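Local coordinates for sugar-binding transport ATP-binding protein (Pyrococcus horikoshii, PDB 1V43) that probably binds and hydrolyses ATP to power sugar uptake, as the ATPase subunit of an ABC sugar transporter, at residues K19-F24 / G59-T64; N248-S253 / G331-K336; T283-I288 / F363-E368. All coordinates share one frame; numbering follows the deposited sequence.

Contact 1: residues K19-F24 / G59-T64; sequences KRFGNF and GLEEPT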
ATOM      1  N   LYS A  19     -10.722 -20.078  23.275  1.00 32.22           N
ATOM      2  CA  LYS A  19      -9.930 -19.368  24.262  1.00 36.91           C
ATOM      3  C   LYS A  19     -10.703 -18.148  24.745  1.00 39.20           C
ATOM      4  O   LYS A  19     -10.908 -17.213  23.985  1.00 40.86           O
ATOM      5  CB  LYS A  19      -8.595 -18.916  23.656  1.00 35.47           C
ATOM      6  CG  LYS A  19      -7.727 -18.114  24.606  1.00 35.18           C
ATOM      7  CD  LYS A  19      -7.368 -18.923  25.836  1.00 34.24           C
ATOM      8  CE  LYS A  19      -6.397 -18.170  26.713  1.00 44.27           C
ATOM      9  NZ  LYS A  19      -5.757 -19.082  27.690  1.00 43.84           N
ATOM     10  N   ARG A  20     -11.144 -18.152  25.997  1.00 47.52           N
ATOM     11  CA  ARG A  20     -11.854 -16.982  26.511  1.00 55.95           C
ATOM     12  C   ARG A  20     -11.144 -16.350  27.697  1.00 57.11           C
ATOM     13  O   ARG A  20     -10.910 -17.002  28.707  1.00 63.87           O
ATOM     14  CB  ARG A  20     -13.299 -17.322  26.904  1.00 53.89           C
ATOM     15  CG  ARG A  20     -13.461 -18.562  27.749  1.00 57.94           C
ATOM     16  CD  ARG A  20     -14.889 -18.681  28.257  1.00 63.17           C
ATOM     17  NE  ARG A  20     -15.228 -20.064  28.583  1.00 64.46           N
ATOM     18  CZ  ARG A  20     -15.584 -20.976  27.681  1.00 69.10           C
ATOM     19  NH1 ARG A  20     -15.655 -20.649  26.396  1.00 63.62           N
ATOM     20  NH2 ARG A  20     -15.862 -22.217  28.059  1.00 72.04           N
ATOM     21  N   PHE A  21     -10.788 -15.080  27.559  1.00 60.63           N
ATOM     22  CA  PHE A  21     -10.130 -14.361  28.640  1.00 68.49           C
ATOM     23  C   PHE A  21     -11.232 -13.780  29.512  1.00 72.47           C
ATOM     24  O   PHE A  21     -11.654 -12.637  29.322  1.00 77.67           O
ATOM     25  CB  PHE A  21      -9.255 -13.235  28.091  1.00 67.41           C
ATOM     26  CG  PHE A  21      -8.099 -13.714  27.259  1.00 73.13           C
ATOM     27  CD1 PHE A  21      -8.308 -14.246  25.990  1.00 73.38           C
ATOM     28  CD2 PHE A  21      -6.801 -13.647  27.749  1.00 72.52           C
ATOM     29  CE1 PHE A  21      -7.241 -14.705  25.224  1.00 71.91           C
ATOM     30  CE2 PHE A  21      -5.728 -14.103  26.991  1.00 72.92           C
ATOM     31  CZ  PHE A  21      -5.949 -14.633  25.725  1.00 74.01           C
ATOM     32  N   GLY A  22     -11.707 -14.578  30.462  1.00 72.06           N
ATOM     33  CA  GLY A  22     -12.768 -14.123  31.335  1.00 71.92           C
ATOM     34  C   GLY A  22     -14.116 -14.160  30.638  1.00 72.54           C
ATOM     35  O   GLY A  22     -14.757 -15.209  30.556  1.00 73.61           O
ATOM     36  N   ASN A  23     -14.538 -13.010  30.120  1.00 70.10           N
ATOM     37  CA  ASN A  23     -15.823 -12.879  29.437  1.00 69.98           C
ATOM     38  C   ASN A  23     -15.670 -12.795  27.920  1.00 66.32           C
ATOM     39  O   ASN A  23     -16.596 -13.109  27.168  1.00 62.83           O
ATOM     40  CB  ASN A  23     -16.529 -11.615  29.924  1.00 77.48           C
ATOM     41  CG  ASN A  23     -15.745 -10.351  29.596  1.00 82.13           C
ATOM     42  OD1 ASN A  23     -14.627 -10.156  30.080  1.00 84.98           O
ATOM     43  ND2 ASN A  23     -16.325  -9.491  28.766  1.00 86.89           N
ATOM     44  N   PHE A  24     -14.496 -12.359  27.481  1.00 61.74           N
ATOM     45  CA  PHE A  24     -14.208 -12.204  26.062  1.00 59.13           C
ATOM     46  C   PHE A  24     -13.718 -13.479  25.392  1.00 57.33           C
ATOM     47  O   PHE A  24     -12.643 -13.981  25.716  1.00 59.63           O
ATOM     48  CB  PHE A  24     -13.156 -11.107  25.875  1.00 59.74           C
ATOM     49  CG  PHE A  24     -12.832 -10.807  24.437  1.00 59.74           C
ATOM     50  CD1 PHE A  24     -13.824 -10.384  23.559  1.00 57.76           C
ATOM     51  CD2 PHE A  24     -11.526 -10.911  23.970  1.00 56.93           C
ATOM     52  CE1 PHE A  24     -13.522 -10.063  22.237  1.00 55.65           C
ATOM     53  CE2 PHE A  24     -11.214 -10.591  22.652  1.00 59.41           C
ATOM     54  CZ  PHE A  24     -12.216 -10.165  21.783  1.00 54.67           C
ATOM     55  N   GLY A  59       2.146 -22.896  22.491  1.00 25.23           N
ATOM     56  CA  GLY A  59       2.115 -23.393  23.850  1.00 25.44           C
ATOM     57  C   GLY A  59       2.385 -22.298  24.869  1.00 30.56           C
ATOM     58  O   GLY A  59       2.546 -22.566  26.059  1.00 29.86           O
ATOM     59  N   LEU A  60       2.451 -21.058  24.398  1.00 31.61           N
ATOM     60  CA  LEU A  60       2.671 -19.928  25.286  1.00 33.17           C
ATOM     61  C   LEU A  60       1.341 -19.650  25.985  1.00 39.03           C
ATOM     62  O   LEU A  60       1.279 -18.975  27.005  1.00 34.01           O
ATOM     63  CB  LEU A  60       3.104 -18.712  24.474  1.00 37.00           C
ATOM     64  CG  LEU A  60       4.417 -18.931  23.730  1.00 36.64           C
ATOM     65  CD1 LEU A  60       4.723 -17.728  22.859  1.00 42.91           C
ATOM     66  CD2 LEU A  60       5.522 -19.172  24.740  1.00 33.04           C
ATOM     67  N   GLU A  61       0.274 -20.203  25.417  1.00 42.91           N
ATOM     68  CA  GLU A  61      -1.060 -20.033  25.962  1.00 44.75           C
ATOM     69  C   GLU A  61      -1.769 -21.374  25.862  1.00 42.31           C
ATOM     70  O   GLU A  61      -1.531 -22.126  24.912  1.00 35.23           O
ATOM     71  CB  GLU A  61      -1.814 -18.971  25.150  1.00 48.99           C
ATOM     72  CG  GLU A  61      -2.877 -18.241  25.927  1.00 58.77           C
ATOM     73  CD  GLU A  61      -2.856 -16.750  25.657  1.00 64.35           C
ATOM     74  OE1 GLU A  61      -3.173 -15.976  26.586  1.00 71.96           O
ATOM     75  OE2 GLU A  61      -2.531 -16.348  24.523  1.00 63.35           O
ATOM     76  N   GLU A  62      -2.615 -21.679  26.846  1.00 34.26           N
ATOM     77  CA  GLU A  62      -3.372 -22.924  26.842  1.00 33.79           C
ATOM     78  C   GLU A  62      -4.797 -22.612  26.395  1.00 31.98           C
ATOM     79  O   GLU A  62      -5.297 -21.506  26.617  1.00 33.87           O
ATOM     80  CB  GLU A  62      -3.402 -23.550  28.250  1.00 33.71           C
ATOM     81  CG  GLU A  62      -2.039 -24.052  28.751  1.00 39.89           C
ATOM     82  CD  GLU A  62      -1.612 -25.358  28.099  1.00 34.95           C
ATOM     83  OE1 GLU A  62      -1.916 -25.564  26.907  1.00 35.71           O
ATOM     84  OE2 GLU A  62      -0.964 -26.176  28.776  1.00 26.10           O
ATOM     85  N   PRO A  63      -5.466 -23.573  25.746  1.00 31.37           N
ATOM     86  CA  PRO A  63      -6.840 -23.375  25.285  1.00 36.51           C
ATOM     87  C   PRO A  63      -7.779 -23.521  26.487  1.00 39.58           C
ATOM     88  O   PRO A  63      -7.405 -24.095  27.513  1.00 33.76           O
ATOM     89  CB  PRO A  63      -7.062 -24.525  24.304  1.00 27.86           C
ATOM     90  CG  PRO A  63      -5.710 -25.078  24.055  1.00 39.24           C
ATOM     91  CD  PRO A  63      -4.975 -24.890  25.328  1.00 30.66           C
ATOM     92  N   THR A  64      -8.994 -23.007  26.336  1.00 40.08           N
ATOM     93  CA  THR A  64     -10.014 -23.083  27.369  1.00 39.65           C
ATOM     94  C   THR A  64     -10.784 -24.360  27.081  1.00 41.69           C
ATOM     95  O   THR A  64     -11.392 -24.967  27.957  1.00 51.57           O
ATOM     96  CB  THR A  64     -10.952 -21.866  27.289  1.00 41.58           C
ATOM     97  OG1 THR A  64     -10.231 -20.680  27.665  1.00 37.58           O
ATOM     98  CG2 THR A  64     -12.148 -22.050  28.203  1.00 42.99           C
TER
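At the rim of the ATP site, the end of strand 12-21 meets the loop after helix 50-58, with Phe21, one of the ATP-binding residues, facing Glu61. The ring meets the carboxylate by its edge. Glu61 OE1 lies near the ring plane, 3.2 Å from Phe21 CZ, and the two planes stand 89° apart. The oxygen thus faces the positive C-H edge, not the pi cloud. Glu61 OE2 is held by a salt bridge to Arg55.

Lys19 runs alongside this pair. Its CG lies anti to the backbone N (chi1 178°), and the chain then bends at chi2. This lays CE over one face of the Phe21 ring and 3.6 Å from Glu61 CG. Lys19 NZ ends in a 2.7 Å hydrogen bond to Glu62 O. It stays 4.2 Å from Glu61 OE1, too far for a salt bridge. With an alanine in place of Lys19, Glu62 O would probably lose its ammonium partner, and one face of the Phe21 ring would lose the CE methylene that covers it near the rim.

Thr64 meets the strand beside Lys19. Its OG1 accepts a nearly straight hydrogen bond from Arg20 N (3.2 Å, 167°). Its methyl CG2 sits over one face of the Arg20 guanidinium, 3.6 Å from CZ.

Past Phe21 the chain reverses in a type II' turn to Phe24 and enters strand 24-34. An aromatic residue at this place, beside the Walker A region, is typical of the nucleotide site of ABC ATPases, where it stacks on the adenine.

Contact 2: residues N248-S253 / G331-K336; sequences NILEVS and GDELVK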
ATOM      1  N   ASN A 248     -16.737  -3.214  -4.518  1.00 30.55           N
ATOM      2  CA  ASN A 248     -17.882  -2.323  -4.358  1.00 30.14           C
ATOM      3  C   ASN A 248     -19.072  -3.134  -3.841  1.00 30.99           C
ATOM      4  O   ASN A 248     -19.428  -4.157  -4.421  1.00 38.39           O
ATOM      5  CB  ASN A 248     -18.254  -1.685  -5.699  1.00 31.81           C
ATOM      6  CG  ASN A 248     -17.145  -0.831  -6.261  1.00 30.34           C
ATOM      7  OD1 ASN A 248     -16.496  -1.191  -7.247  1.00 34.59           O
ATOM      8  ND2 ASN A 248     -16.905   0.304  -5.626  1.00 24.75           N
ATOM      9  N   ILE A 249     -19.674  -2.686  -2.744  1.00 30.44           N
ATOM     10  CA  ILE A 249     -20.834  -3.372  -2.173  1.00 32.53           C
ATOM     11  C   ILE A 249     -22.058  -2.456  -2.276  1.00 36.69           C
ATOM     12  O   ILE A 249     -22.132  -1.420  -1.620  1.00 35.37           O
ATOM     13  CB  ILE A 249     -20.596  -3.749  -0.687  1.00 32.30           C
ATOM     14  CG1 ILE A 249     -19.387  -4.686  -0.561  1.00 23.06           C
ATOM     15  CG2 ILE A 249     -21.818  -4.444  -0.126  1.00 34.69           C
ATOM     16  CD1 ILE A 249     -19.571  -6.011  -1.267  1.00 22.36           C
ATOM     17  N   LEU A 250     -23.013  -2.841  -3.115  1.00 38.38           N
ATOM     18  CA  LEU A 250     -24.213  -2.038  -3.307  1.00 42.59           C
ATOM     19  C   LEU A 250     -25.498  -2.769  -2.944  1.00 40.32           C
ATOM     20  O   LEU A 250     -25.726  -3.898  -3.361  1.00 45.34           O
ATOM     21  CB  LEU A 250     -24.306  -1.569  -4.762  1.00 41.65           C
ATOM     22  CG  LEU A 250     -23.148  -0.726  -5.288  1.00 34.37           C
ATOM     23  CD1 LEU A 250     -23.495  -0.195  -6.671  1.00 32.49           C
ATOM     24  CD2 LEU A 250     -22.871   0.412  -4.331  1.00 34.92           C
ATOM     25  N   GLU A 251     -26.341  -2.100  -2.175  1.00 40.66           N
ATOM     26  CA  GLU A 251     -27.618  -2.661  -1.750  1.00 46.38           C
ATOM     27  C   GLU A 251     -28.604  -2.626  -2.915  1.00 41.60           C
ATOM     28  O   GLU A 251     -28.851  -1.570  -3.480  1.00 41.88           O
ATOM     29  CB  GLU A 251     -28.152  -1.840  -0.580  1.00 51.59           C
ATOM     30  CG  GLU A 251     -29.324  -2.444   0.148  1.00 69.44           C
ATOM     31  CD  GLU A 251     -29.659  -1.671   1.411  1.00 76.86           C
ATOM     32  OE1 GLU A 251     -30.681  -1.998   2.051  1.00 79.89           O
ATOM     33  OE2 GLU A 251     -28.899  -0.738   1.764  1.00 77.61           O
ATOM     34  N   VAL A 252     -29.156  -3.776  -3.293  1.00 40.11           N
ATOM     35  CA  VAL A 252     -30.113  -3.813  -4.395  1.00 46.36           C
ATOM     36  C   VAL A 252     -31.301  -4.771  -4.188  1.00 52.05           C
ATOM     37  O   VAL A 252     -31.308  -5.585  -3.262  1.00 48.78           O
ATOM     38  CB  VAL A 252     -29.422  -4.178  -5.729  1.00 40.08           C
ATOM     39  CG1 VAL A 252     -28.307  -3.183  -6.022  1.00 41.98           C
ATOM     40  CG2 VAL A 252     -28.891  -5.597  -5.678  1.00 38.21           C
ATOM     41  N   SER A 253     -32.303  -4.654  -5.058  1.00 53.04           N
ATOM     42  CA  SER A 253     -33.492  -5.499  -4.998  1.00 58.16           C
ATOM     43  C   SER A 253     -33.541  -6.387  -6.234  1.00 58.50           C
ATOM     44  O   SER A 253     -33.222  -5.936  -7.333  1.00 58.74           O
ATOM     45  CB  SER A 253     -34.751  -4.634  -4.930  1.00 58.31           C
ATOM     46  OG  SER A 253     -34.778  -3.883  -3.730  1.00 50.29           O
ATOM     47  N   GLY A 331     -25.838   6.323 -10.337  1.00 73.54           N
ATOM     48  CA  GLY A 331     -27.113   6.787  -9.831  1.00 65.43           C
ATOM     49  C   GLY A 331     -26.787   7.546  -8.562  1.00 67.66           C
ATOM     50  O   GLY A 331     -25.944   8.442  -8.583  1.00 68.89           O
ATOM     51  N   ASP A 332     -27.426   7.178  -7.455  1.00 67.74           N
ATOM     52  CA  ASP A 332     -27.179   7.836  -6.170  1.00 68.40           C
ATOM     53  C   ASP A 332     -25.962   7.244  -5.469  1.00 64.49           C
ATOM     54  O   ASP A 332     -25.521   7.756  -4.436  1.00 58.46           O
ATOM     55  CB  ASP A 332     -28.387   7.686  -5.234  1.00 74.55           C
ATOM     56  CG  ASP A 332     -29.612   8.435  -5.723  1.00 79.03           C
ATOM     57  OD1 ASP A 332     -29.497   9.651  -6.000  1.00 72.40           O
ATOM     58  OD2 ASP A 332     -30.692   7.806  -5.814  1.00 84.14           O
ATOM     59  N   GLU A 333     -25.423   6.169  -6.039  1.00 61.35           N
ATOM     60  CA  GLU A 333     -24.283   5.481  -5.448  1.00 55.70           C
ATOM     61  C   GLU A 333     -22.918   5.931  -5.951  1.00 50.87           C
ATOM     62  O   GLU A 333     -22.805   6.609  -6.971  1.00 44.16           O
ATOM     63  CB  GLU A 333     -24.435   3.979  -5.665  1.00 58.16           C
ATOM     64  CG  GLU A 333     -24.229   3.168  -4.410  1.00 65.23           C
ATOM     65  CD  GLU A 333     -25.220   3.518  -3.322  1.00 64.04           C
ATOM     66  OE1 GLU A 333     -26.440   3.459  -3.585  1.00 68.25           O
ATOM     67  OE2 GLU A 333     -24.778   3.850  -2.201  1.00 62.65           O
ATOM     68  N   LEU A 334     -21.880   5.539  -5.217  1.00 48.37           N
ATOM     69  CA  LEU A 334     -20.504   5.884  -5.573  1.00 47.26           C
ATOM     70  C   LEU A 334     -19.639   4.620  -5.559  1.00 42.39           C
ATOM     71  O   LEU A 334     -19.509   3.959  -4.527  1.00 39.04           O
ATOM     72  CB  LEU A 334     -19.959   6.901  -4.572  1.00 48.28           C
ATOM     73  CG  LEU A 334     -18.658   7.625  -4.915  1.00 54.41           C
ATOM     74  CD1 LEU A 334     -18.796   8.352  -6.244  1.00 46.78           C
ATOM     75  CD2 LEU A 334     -18.341   8.615  -3.802  1.00 58.69           C
ATOM     76  N   VAL A 335     -19.055   4.279  -6.702  1.00 35.95           N
ATOM     77  CA  VAL A 335     -18.213   3.089  -6.790  1.00 38.72           C
ATOM     78  C   VAL A 335     -16.846   3.448  -7.352  1.00 33.50           C
ATOM     79  O   VAL A 335     -16.676   4.507  -7.958  1.00 33.83           O
ATOM     80  CB  VAL A 335     -18.837   2.000  -7.699  1.00 37.10           C
ATOM     81  CG1 VAL A 335     -20.235   1.641  -7.214  1.00 33.52           C
ATOM     82  CG2 VAL A 335     -18.871   2.481  -9.140  1.00 39.78           C
ATOM     83  N   LYS A 336     -15.875   2.564  -7.151  1.00 28.51           N
ATOM     84  CA  LYS A 336     -14.525   2.798  -7.662  1.00 26.65           C
ATOM     85  C   LYS A 336     -14.243   1.876  -8.820  1.00 26.57           C
ATOM     86  O   LYS A 336     -14.602   0.706  -8.784  1.00 27.45           O
ATOM     87  CB  LYS A 336     -13.472   2.538  -6.585  1.00 28.60           C
ATOM     88  CG  LYS A 336     -13.527   3.480  -5.405  1.00 27.71           C
ATOM     89  CD  LYS A 336     -12.491   3.070  -4.387  1.00 31.12           C
ATOM     90  CE  LYS A 336     -12.529   3.938  -3.155  1.00 30.65           C
ATOM     91  NZ  LYS A 336     -11.451   3.533  -2.215  1.00 39.36           N
TER
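The strand bearing Asn248 and Leu250 runs nearly antiparallel to the one bearing Glu333 and Val335, at 159° between their directions and 7.5 Å between axes at closest approach. They belong to two different antiparallel sheets of the OB-fold and TOBE region, which follows the ATPase part in MalK-type subunits. The side chains meet between the two sheets.

The gap between the backbones is uneven. The CA atoms of Asn248 and Val335 are 5.9 Å apart, while those of Leu250 and Glu333 are 7.8 Å apart. The wider end is filled by longer side chains. Leu250 and Glu333 lie alongside each other, pointing opposite ways, with the leucine branches lying along the aliphatic part of the bent glutamate. Their exact spacing is doubtful, because the modelled atoms are too close.

At the narrow end, Asn248 holds CG anti to its carbonyl carbon (chi1 -62°), which sends the amide across to the other strand. Asn248 CG lies 3.6 Å from Val335 CB and 3.7 Å from Lys336 N. The amide is thus set against both an apolar side chain and a backbone. Lys336 leads away from this point, and its side chain packs on Val178 of the second subunit.

Val335 lies between the two inward residues of the facing strand. It crosses each of them at about a right angle. Within its own sheet, Val335 also touches Phe330 of the neighbouring strand 323-330. Asn248 meets Val335 at CB, while Val335 CG1 packs against Leu250 CD1 at 3.8 Å.

Contact 3: residues T283-I288 / F363-E368; sequences TVLFGI and FDKDTE
Asp364 OD1 is gripped by two backbone N-H groups just beyond the strand pair that Phe363 makes with Leu285. Asp366 N comes nearly along the C-O axis, at 2.6 Å from Asp364 OD1. Thr367 N comes from above the carboxylate plane, 41° out of it, at 2.9 Å from the same Asp364 OD1. These two bonds make an Asx turn and the wider Asx motif. The other oxygen, OD2, is bonded to the hydroxyl of Tyr279, which gives the carboxylate a hold at both oxygens. The two bonds to OD1 are consistent with a tight turn of the chain after Asp364.

Leu285 and Phe363 form an antiparallel hydrogen-bonded pair. Leu285 N gives to Phe363 O at 2.7 Å, almost straight at 171°. The return bond from Phe363 N to Leu285 O is also 2.7 Å. Both donors lie in the carbonyl plane of their acceptor. The two side chains share one face of the sheet, with CB of Leu285 4.2 Å from CB of Phe363. Val236 of helix 236-241 covers both. The edge of the Phe363 ring faces Gly287, where a beta carbon would be tight against CE1.

Lys365 reaches back over the strand. Its extended chain, with CG opposite the backbone N (chi1 -174°), runs past Leu285 at about a right angle. Lys365 CG is 4.0 Å from Leu285 CD2. Further on, Lys365 CD touches Thr283 CG2 at 3.7 Å. The ammonium then forms a salt bridge with Glu251 on the next strand.

The whole is an edge strand, 361-364, added antiparallel to the OB-type sheet and followed by an Asx turn at Asp364.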
ATOM      1  N   THR A 283     -34.217  -7.629  -0.714  1.00 51.06           N
ATOM      2  CA  THR A 283     -32.953  -6.905  -0.844  1.00 53.58           C
ATOM      3  C   THR A 283     -31.719  -7.768  -0.551  1.00 53.32           C
ATOM      4  O   THR A 283     -31.684  -8.530   0.418  1.00 52.38           O
ATOM      5  CB  THR A 283     -32.906  -5.685   0.088  1.00 55.36           C
ATOM      6  OG1 THR A 283     -33.896  -4.732  -0.319  1.00 64.44           O
ATOM      7  CG2 THR A 283     -31.535  -5.033   0.041  1.00 57.12           C
ATOM      8  N   VAL A 284     -30.705  -7.625  -1.397  1.00 52.07           N
ATOM      9  CA  VAL A 284     -29.455  -8.362  -1.257  1.00 42.81           C
ATOM     10  C   VAL A 284     -28.294  -7.403  -1.486  1.00 44.25           C
ATOM     11  O   VAL A 284     -28.499  -6.281  -1.937  1.00 42.90           O
ATOM     12  CB  VAL A 284     -29.371  -9.514  -2.277  1.00 44.12           C
ATOM     13  CG1 VAL A 284     -30.422 -10.558  -1.955  1.00 46.67           C
ATOM     14  CG2 VAL A 284     -29.572  -8.988  -3.696  1.00 39.58           C
ATOM     15  N   LEU A 285     -27.079  -7.831  -1.166  1.00 42.13           N
ATOM     16  CA  LEU A 285     -25.920  -6.973  -1.353  1.00 38.91           C
ATOM     17  C   LEU A 285     -25.198  -7.383  -2.637  1.00 41.82           C
ATOM     18  O   LEU A 285     -24.777  -8.531  -2.789  1.00 40.19           O
ATOM     19  CB  LEU A 285     -24.988  -7.075  -0.142  1.00 34.89           C
ATOM     20  CG  LEU A 285     -25.613  -6.675   1.201  1.00 43.57           C
ATOM     21  CD1 LEU A 285     -24.587  -6.808   2.305  1.00 36.44           C
ATOM     22  CD2 LEU A 285     -26.135  -5.237   1.140  1.00 43.83           C
ATOM     23  N   PHE A 286     -25.102  -6.436  -3.563  1.00 37.46           N
ATOM     24  CA  PHE A 286     -24.446  -6.620  -4.856  1.00 37.46           C
ATOM     25  C   PHE A 286     -22.972  -6.230  -4.714  1.00 36.96           C
ATOM     26  O   PHE A 286     -22.648  -5.245  -4.060  1.00 36.70           O
ATOM     27  CB  PHE A 286     -25.114  -5.714  -5.893  1.00 36.66           C
ATOM     28  CG  PHE A 286     -24.384  -5.635  -7.209  1.00 40.06           C
ATOM     29  CD1 PHE A 286     -24.423  -6.690  -8.110  1.00 40.51           C
ATOM     30  CD2 PHE A 286     -23.672  -4.495  -7.553  1.00 36.20           C
ATOM     31  CE1 PHE A 286     -23.769  -6.606  -9.334  1.00 40.96           C
ATOM     32  CE2 PHE A 286     -23.019  -4.405  -8.773  1.00 38.42           C
ATOM     33  CZ  PHE A 286     -23.069  -5.464  -9.665  1.00 34.93           C
ATOM     34  N   GLY A 287     -22.088  -6.998  -5.335  1.00 33.05           N
ATOM     35  CA  GLY A 287     -20.677  -6.691  -5.243  1.00 31.04           C
ATOM     36  C   GLY A 287     -19.913  -6.914  -6.535  1.00 30.53           C
ATOM     37  O   GLY A 287     -20.109  -7.917  -7.225  1.00 29.81           O
ATOM     38  N   ILE A 288     -19.053  -5.961  -6.880  1.00 26.29           N
ATOM     39  CA  ILE A 288     -18.224  -6.081  -8.074  1.00 28.94           C
ATOM     40  C   ILE A 288     -16.955  -5.309  -7.770  1.00 23.04           C
ATOM     41  O   ILE A 288     -17.022  -4.193  -7.266  1.00 28.54           O
ATOM     42  CB  ILE A 288     -18.934  -5.536  -9.342  1.00 36.63           C
ATOM     43  CG1 ILE A 288     -18.054  -5.806 -10.559  1.00 32.65           C
ATOM     44  CG2 ILE A 288     -19.257  -4.057  -9.195  1.00 37.09           C
ATOM     45  CD1 ILE A 288     -18.663  -5.360 -11.842  1.00 46.77           C
ATOM     46  N   PHE A 363     -24.598 -11.075  -1.993  1.00 36.16           N
ATOM     47  CA  PHE A 363     -24.584 -11.599  -0.633  1.00 35.26           C
ATOM     48  C   PHE A 363     -25.919 -11.337   0.078  1.00 40.83           C
ATOM     49  O   PHE A 363     -26.520 -10.266  -0.072  1.00 38.55           O
ATOM     50  CB  PHE A 363     -23.455 -10.946   0.190  1.00 38.25           C
ATOM     51  CG  PHE A 363     -22.102 -10.955  -0.485  1.00 38.58           C
ATOM     52  CD1 PHE A 363     -21.792 -10.021  -1.471  1.00 30.61           C
ATOM     53  CD2 PHE A 363     -21.131 -11.892  -0.121  1.00 42.20           C
ATOM     54  CE1 PHE A 363     -20.532 -10.014  -2.086  1.00 31.96           C
ATOM     55  CE2 PHE A 363     -19.867 -11.899  -0.729  1.00 32.03           C
ATOM     56  CZ  PHE A 363     -19.572 -10.956  -1.713  1.00 38.77           C
ATOM     57  N   ASP A 364     -26.383 -12.315   0.846  1.00 39.27           N
ATOM     58  CA  ASP A 364     -27.617 -12.147   1.602  1.00 44.19           C
ATOM     59  C   ASP A 364     -27.392 -10.927   2.479  1.00 43.20           C
ATOM     60  O   ASP A 364     -26.357 -10.820   3.123  1.00 47.85           O
ATOM     61  CB  ASP A 364     -27.868 -13.367   2.484  1.00 45.94           C
ATOM     62  CG  ASP A 364     -29.097 -13.208   3.351  1.00 39.60           C
ATOM     63  OD1 ASP A 364     -29.066 -12.380   4.284  1.00 44.23           O
ATOM     64  OD2 ASP A 364     -30.094 -13.907   3.086  1.00 44.72           O
ATOM     65  N   LYS A 365     -28.351 -10.012   2.519  1.00 47.30           N
ATOM     66  CA  LYS A 365     -28.174  -8.798   3.311  1.00 50.79           C
ATOM     67  C   LYS A 365     -28.141  -8.999   4.821  1.00 54.42           C
ATOM     68  O   LYS A 365     -27.553  -8.189   5.544  1.00 55.44           O
ATOM     69  CB  LYS A 365     -29.258  -7.762   2.975  1.00 55.67           C
ATOM     70  CG  LYS A 365     -29.020  -6.438   3.685  1.00 59.23           C
ATOM     71  CD  LYS A 365     -30.119  -5.414   3.472  1.00 62.05           C
ATOM     72  CE  LYS A 365     -29.904  -4.230   4.414  1.00 61.57           C
ATOM     73  NZ  LYS A 365     -31.031  -3.255   4.426  1.00 71.91           N
ATOM     74  N   ASP A 366     -28.765 -10.065   5.312  1.00 51.09           N
ATOM     75  CA  ASP A 366     -28.773 -10.294   6.751  1.00 50.40           C
ATOM     76  C   ASP A 366     -27.574 -11.074   7.256  1.00 48.43           C
ATOM     77  O   ASP A 366     -26.895 -10.633   8.182  1.00 48.83           O
ATOM     78  CB  ASP A 366     -30.064 -10.996   7.174  1.00 54.11           C
ATOM     79  CG  ASP A 366     -31.293 -10.159   6.896  1.00 57.64           C
ATOM     80  OD1 ASP A 366     -31.302  -8.969   7.281  1.00 56.53           O
ATOM     81  OD2 ASP A 366     -32.249 -10.689   6.291  1.00 59.96           O
ATOM     82  N   THR A 367     -27.313 -12.232   6.650  1.00 47.61           N
ATOM     83  CA  THR A 367     -26.182 -13.065   7.060  1.00 49.01           C
ATOM     84  C   THR A 367     -24.864 -12.614   6.400  1.00 49.04           C
ATOM     85  O   THR A 367     -23.781 -12.882   6.916  1.00 47.93           O
ATOM     86  CB  THR A 367     -26.429 -14.549   6.712  1.00 49.00           C
ATOM     87  OG1 THR A 367     -26.338 -14.730   5.294  1.00 39.95           O
ATOM     88  CG2 THR A 367     -27.826 -14.986   7.165  1.00 46.37           C
ATOM     89  N   GLU A 368     -24.979 -11.912   5.273  1.00 47.28           N
ATOM     90  CA  GLU A 368     -23.835 -11.417   4.503  1.00 43.90           C
ATOM     91  C   GLU A 368     -23.063 -12.555   3.853  1.00 45.06           C
ATOM     92  O   GLU A 368     -21.902 -12.395   3.472  1.00 46.09           O
ATOM     93  CB  GLU A 368     -22.890 -10.562   5.371  1.00 43.92           C
ATOM     94  CG  GLU A 368     -23.496  -9.224   5.797  1.00 39.80           C
ATOM     95  CD  GLU A 368     -22.498  -8.258   6.409  1.00 43.23           C
ATOM     96  OE1 GLU A 368     -21.531  -8.711   7.059  1.00 48.04           O
ATOM     97  OE2 GLU A 368     -22.693  -7.030   6.259  1.00 45.34           O
TER

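How the contacts relate
Contact 1 lies on the surface of the ATPase part, with its centre about 41 Å from that of contact 2 and about 34 Å from that of contact 3. Contacts 2 and 3 touch in the C-terminal beta region and share one sheet, where strands 248-255 and 283-288 are neighbours. Leu250 N is 2.6 Å from Phe286 O there, a probable hydrogen bond. Contact 2 is buried and joins two sheets by side chains, an apolar Leu250–Val335 pair flanked by an amide and the aliphatic part of a glutamate. Contact 3 is partly buried and extends one sheet through backbone bonds. Contact 1 instead relies on a lysine, a carboxylate and a ring edge beside the nucleotide site.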